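CCHC-type domain-containing protein (Trypanosoma brucei brucei, PDB 7C47) probably acts as a zinc-knuckle 3'-5' RNA exonuclease of the RNase D type, binding nucleotides together with manganese and zinc ions. Local coordinates at residues D102-V107 with E224-G229. Sequence-based numbering, arbitrary orientation.
Sequences DCRRDV and EHYAVG. With C5P (cytidine-5'-monophosphate), chain D.
Y226 lays its ring on the stem of R104. R104 CB sits 3.9 Å from the centroid of the Y226 ring and almost on its normal, a CH-pi contact. R104 CG follows over the same face, 3.7 Å from Y226 CE2. H225 CD2 covers the opposite face nearer the rim, so the ring is sandwiched. V107 extends the close packing along the backbone. Its CG1 is anti to the backbone N (chi1 167°) and meets A227 CB at 3.6 Å. Helix 104-114, which starts here, belongs to the 3'-5' exonuclease fold of the RNase H clan, and the C-terminal end of helix 212-226 packs against it. D106, on the same helical turn, is a manganese ligand of the active site. D102 caps the helix start weakly through R104 N. It also holds the R104 guanidinium side-on: NE donates to D102 OD1 at 2.8 Å and NH2 to D102 OD2 at 2.9 Å. A bend at chi3 (-66°) turns the guanidinium out of the extended line of the chain; its plane lies 75° from the Y226 ring. D102 OD2 also accepts from O2' of cytidine monophosphate at 3.0 Å, so one carboxylate serves both arginine and ribose. D237 adds a second acidic partner for R104. A water links R104 NH1 to Y226 OH, 2.6 Å from the hydroxyl, which E235 and A236 N also hold. The looser, solvent side is at the partly exposed R105. Its NH2 approaches obliquely, 3.8 Å from Y226 CE1, and forms a salt bridge with E235.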
ATOM      1  N   ASP A 102      -0.160   1.023   4.201  1.00 21.66           N
ATOM      2  CA  ASP A 102      -0.494   1.781   5.424  1.00 21.55           C
ATOM      3  C   ASP A 102      -0.171   0.859   6.599  1.00 21.29           C
ATOM      4  O   ASP A 102      -0.948   0.117   7.041  1.00 20.65           O
ATOM      5  CB  ASP A 102      -1.942   2.330   5.459  1.00 21.81           C
ATOM      6  CG  ASP A 102      -2.245   3.142   6.698  1.00 22.36           C
ATOM      7  OD1 ASP A 102      -1.349   3.380   7.501  1.00 21.58           O
ATOM      8  OD2 ASP A 102      -3.398   3.519   6.853  1.00 22.41           O
ATOM      9  N   CYS A 103       0.995   1.033   7.157  1.00 21.76           N
ATOM     10  CA  CYS A 103       1.479   0.191   8.214  1.00 22.08           C
ATOM     11  C   CYS A 103       1.221   0.676   9.640  1.00 22.28           C
ATOM     12  O   CYS A 103       1.483  -0.034  10.559  1.00 22.69           O
ATOM     13  CB  CYS A 103       2.983   0.067   8.053  1.00 21.87           C
ATOM     14  SG  CYS A 103       3.886   1.537   8.563  1.00 22.03           S
ATOM     15  N   ARG A 104       0.647   1.856   9.765  1.00 21.82           N
ATOM     16  CA  ARG A 104       0.585   2.552  11.066  1.00 21.93           C
ATOM     17  C   ARG A 104      -0.078   1.711  12.161  1.00 22.25           C
ATOM     18  O   ARG A 104       0.541   1.407  13.177  1.00 20.96           O
ATOM     19  CB  ARG A 104      -0.128   3.909  10.941  1.00 21.49           C
ATOM     20  CG  ARG A 104       0.623   4.943  10.119  1.00 21.26           C
ATOM     21  CD  ARG A 104      -0.232   6.161   9.798  1.00 21.16           C
ATOM     22  NE  ARG A 104      -1.359   5.851   8.916  1.00 20.97           N
ATOM     23  CZ  ARG A 104      -2.268   6.733   8.482  1.00 21.29           C
ATOM     24  NH1 ARG A 104      -2.208   8.027   8.822  1.00 21.18           N
ATOM     25  NH2 ARG A 104      -3.251   6.325   7.685  1.00 21.36           N
ATOM     26  N   ARG A 105      -1.329   1.333  11.923  1.00 23.66           N
ATOM     27  CA  ARG A 105      -2.109   0.521  12.866  1.00 25.13           C
ATOM     28  C   ARG A 105      -1.556  -0.891  13.040  1.00 24.83           C
ATOM     29  O   ARG A 105      -1.566  -1.421  14.152  1.00 24.93           O
ATOM     30  CB  ARG A 105      -3.585   0.432  12.423  1.00 26.80           C
ATOM     31  CG  ARG A 105      -4.559   1.289  13.215  1.00 28.30           C
ATOM     32  CD  ARG A 105      -4.176   2.761  13.267  1.00 29.52           C
ATOM     33  NE  ARG A 105      -3.812   3.231  14.610  1.00 30.89           N
ATOM     34  CZ  ARG A 105      -3.383   4.465  14.880  1.00 32.67           C
ATOM     35  NH1 ARG A 105      -3.095   4.813  16.134  1.00 32.98           N
ATOM     36  NH2 ARG A 105      -3.234   5.362  13.896  1.00 33.79           N
ATOM     37  N   ASP A 106      -1.110  -1.499  11.943  1.00 24.38           N
ATOM     38  CA  ASP A 106      -0.538  -2.853  11.975  1.00 24.54           C
ATOM     39  C   ASP A 106       0.714  -2.909  12.836  1.00 23.95           C
ATOM     40  O   ASP A 106       0.907  -3.855  13.593  1.00 23.58           O
ATOM     41  CB  ASP A 106      -0.163  -3.336  10.570  1.00 25.18           C
ATOM     42  CG  ASP A 106      -1.362  -3.560   9.680  1.00 26.15           C
ATOM     43  OD1 ASP A 106      -2.486  -3.732  10.200  1.00 26.45           O
ATOM     44  OD2 ASP A 106      -1.163  -3.574   8.445  1.00 27.41           O
ATOM     45  N   VAL A 107       1.563  -1.898  12.692  1.00 23.06           N
ATOM     46  CA  VAL A 107       2.810  -1.814  13.446  1.00 23.00           C
ATOM     47  C   VAL A 107       2.516  -1.612  14.935  1.00 22.58           C
ATOM     48  O   VAL A 107       3.147  -2.253  15.773  1.00 22.55           O
ATOM     49  CB  VAL A 107       3.731  -0.709  12.877  1.00 22.84           C
ATOM     50  CG1 VAL A 107       4.874  -0.383  13.824  1.00 22.99           C
ATOM     51  CG2 VAL A 107       4.287  -1.148  11.527  1.00 23.11           C
ATOM     52  N   GLU A 224       9.160   3.541  13.939  1.00 22.18           N
ATOM     53  CA  GLU A 224       9.640   4.076  15.231  1.00 23.28           C
ATOM     54  C   GLU A 224       8.549   4.807  16.017  1.00 22.70           C
ATOM     55  O   GLU A 224       8.458   4.654  17.234  1.00 21.91           O
ATOM     56  CB  GLU A 224      10.821   5.035  15.030  1.00 24.74           C
ATOM     57  CG  GLU A 224      12.117   4.368  14.609  1.00 26.58           C
ATOM     58  CD  GLU A 224      12.598   3.348  15.619  1.00 28.41           C
ATOM     59  OE1 GLU A 224      12.846   3.744  16.781  1.00 29.85           O
ATOM     60  OE2 GLU A 224      12.704   2.149  15.253  1.00 30.29           O
ATOM     61  N   HIS A 225       7.741   5.598  15.313  1.00 21.81           N
ATOM     62  CA  HIS A 225       6.638   6.333  15.932  1.00 21.56           C
ATOM     63  C   HIS A 225       5.540   5.409  16.459  1.00 21.28           C
ATOM     64  O   HIS A 225       5.014   5.633  17.554  1.00 20.72           O
ATOM     65  CB  HIS A 225       6.028   7.326  14.935  1.00 21.77           C
ATOM     66  CG  HIS A 225       5.077   8.295  15.561  1.00 22.34           C
ATOM     67  ND1 HIS A 225       5.486   9.498  16.094  1.00 22.47           N
ATOM     68  CD2 HIS A 225       3.739   8.232  15.757  1.00 22.53           C
ATOM     69  CE1 HIS A 225       4.439  10.139  16.581  1.00 22.65           C
ATOM     70  NE2 HIS A 225       3.367   9.393  16.390  1.00 22.47           N
ATOM     71  N   TYR A 226       5.208   4.373  15.687  1.00 20.88           N
ATOM     72  CA  TYR A 226       4.062   3.512  15.990  1.00 21.25           C
ATOM     73  C   TYR A 226       4.366   2.205  16.728  1.00 21.93           C
ATOM     74  O   TYR A 226       3.445   1.591  17.250  1.00 21.49           O
ATOM     75  CB  TYR A 226       3.238   3.246  14.717  1.00 20.53           C
ATOM     76  CG  TYR A 226       2.436   4.461  14.309  1.00 19.93           C
ATOM     77  CD1 TYR A 226       1.187   4.710  14.870  1.00 20.00           C
ATOM     78  CD2 TYR A 226       2.940   5.386  13.401  1.00 19.51           C
ATOM     79  CE1 TYR A 226       0.454   5.835  14.519  1.00 19.82           C
ATOM     80  CE2 TYR A 226       2.216   6.509  13.041  1.00 19.59           C
ATOM     81  CZ  TYR A 226       0.976   6.733  13.606  1.00 19.45           C
ATOM     82  OH  TYR A 226       0.262   7.854  13.254  1.00 19.45           O
ATOM     83  N   ALA A 227       5.633   1.789  16.780  1.00 22.96           N
ATOM     84  CA  ALA A 227       6.033   0.617  17.565  1.00 23.46           C
ATOM     85  C   ALA A 227       6.755   1.058  18.828  1.00 23.93           C
ATOM     86  O   ALA A 227       7.983   1.102  18.862  1.00 23.73           O
ATOM     87  CB  ALA A 227       6.915  -0.311  16.747  1.00 23.44           C
ATOM     88  N   VAL A 228       5.980   1.377  19.863  1.00 24.89           N
ATOM     89  CA  VAL A 228       6.529   1.844  21.142  1.00 26.19           C
ATOM     90  C   VAL A 228       6.088   1.007  22.357  1.00 27.37           C
ATOM     91  O   VAL A 228       6.300   1.416  23.499  1.00 27.43           O
ATOM     92  CB  VAL A 228       6.231   3.354  21.357  1.00 25.88           C
ATOM     93  CG1 VAL A 228       6.940   4.180  20.293  1.00 25.60           C
ATOM     94  CG2 VAL A 228       4.732   3.645  21.348  1.00 25.90           C
ATOM     95  N   GLY A 229       5.498  -0.167  22.113  1.00 28.37           N
ATOM     96  CA  GLY A 229       5.098  -1.082  23.188  1.00 29.74           C
ATOM     97  C   GLY A 229       3.853  -0.680  23.963  1.00 31.59           C
ATOM     98  O   GLY A 229       3.565  -1.257  25.012  1.00 32.06           O
TER
HETATM   99  O3P C5P D 403     -10.275   7.189   0.483  1.00 54.37           O
HETATM  100  P   C5P D 403      -9.783   8.221   1.433  1.00 55.29           P
HETATM  101  O1P C5P D 403     -10.893   8.588   2.349  1.00 55.32           O
HETATM  102  O2P C5P D 403      -9.105   9.287   0.646  1.00 56.14           O
HETATM  103  O5' C5P D 403      -8.697   7.438   2.297  1.00 54.26           O
HETATM  104  C5' C5P D 403      -7.337   7.320   1.843  1.00 51.69           C
HETATM  105  C4' C5P D 403      -6.505   6.512   2.813  1.00 50.68           C
HETATM  106  O4' C5P D 403      -6.240   7.302   4.001  1.00 49.72           O
HETATM  107  C3' C5P D 403      -7.115   5.214   3.324  1.00 49.92           C
HETATM  108  O3' C5P D 403      -6.859   4.133   2.436  1.00 49.35           O
HETATM  109  C2' C5P D 403      -6.408   5.018   4.662  1.00 50.08           C
HETATM  110  O2' C5P D 403      -5.167   4.343   4.580  1.00 48.91           O
HETATM  111  C1' C5P D 403      -6.236   6.463   5.143  1.00 49.94           C
HETATM  112  N1  C5P D 403      -7.294   6.913   6.070  1.00 50.99           N
HETATM  113  C2  C5P D 403      -7.290   6.422   7.382  1.00 50.85           C
HETATM  114  N3  C5P D 403      -8.257   6.822   8.242  1.00 51.86           N
HETATM  115  C4  C5P D 403      -9.202   7.674   7.834  1.00 51.99           C
HETATM  116  C5  C5P D 403      -9.228   8.192   6.505  1.00 51.52           C
HETATM  117  C6  C5P D 403      -8.267   7.786   5.664  1.00 51.43           C
HETATM  118  O2  C5P D 403      -6.399   5.630   7.724  1.00 49.94           O
HETATM  119  N4  C5P D 403     -10.133   8.046   8.716  1.00 51.90           N
HETATM  120  O   HOH W   1      -0.805   9.427  11.432  1.00 30.38           O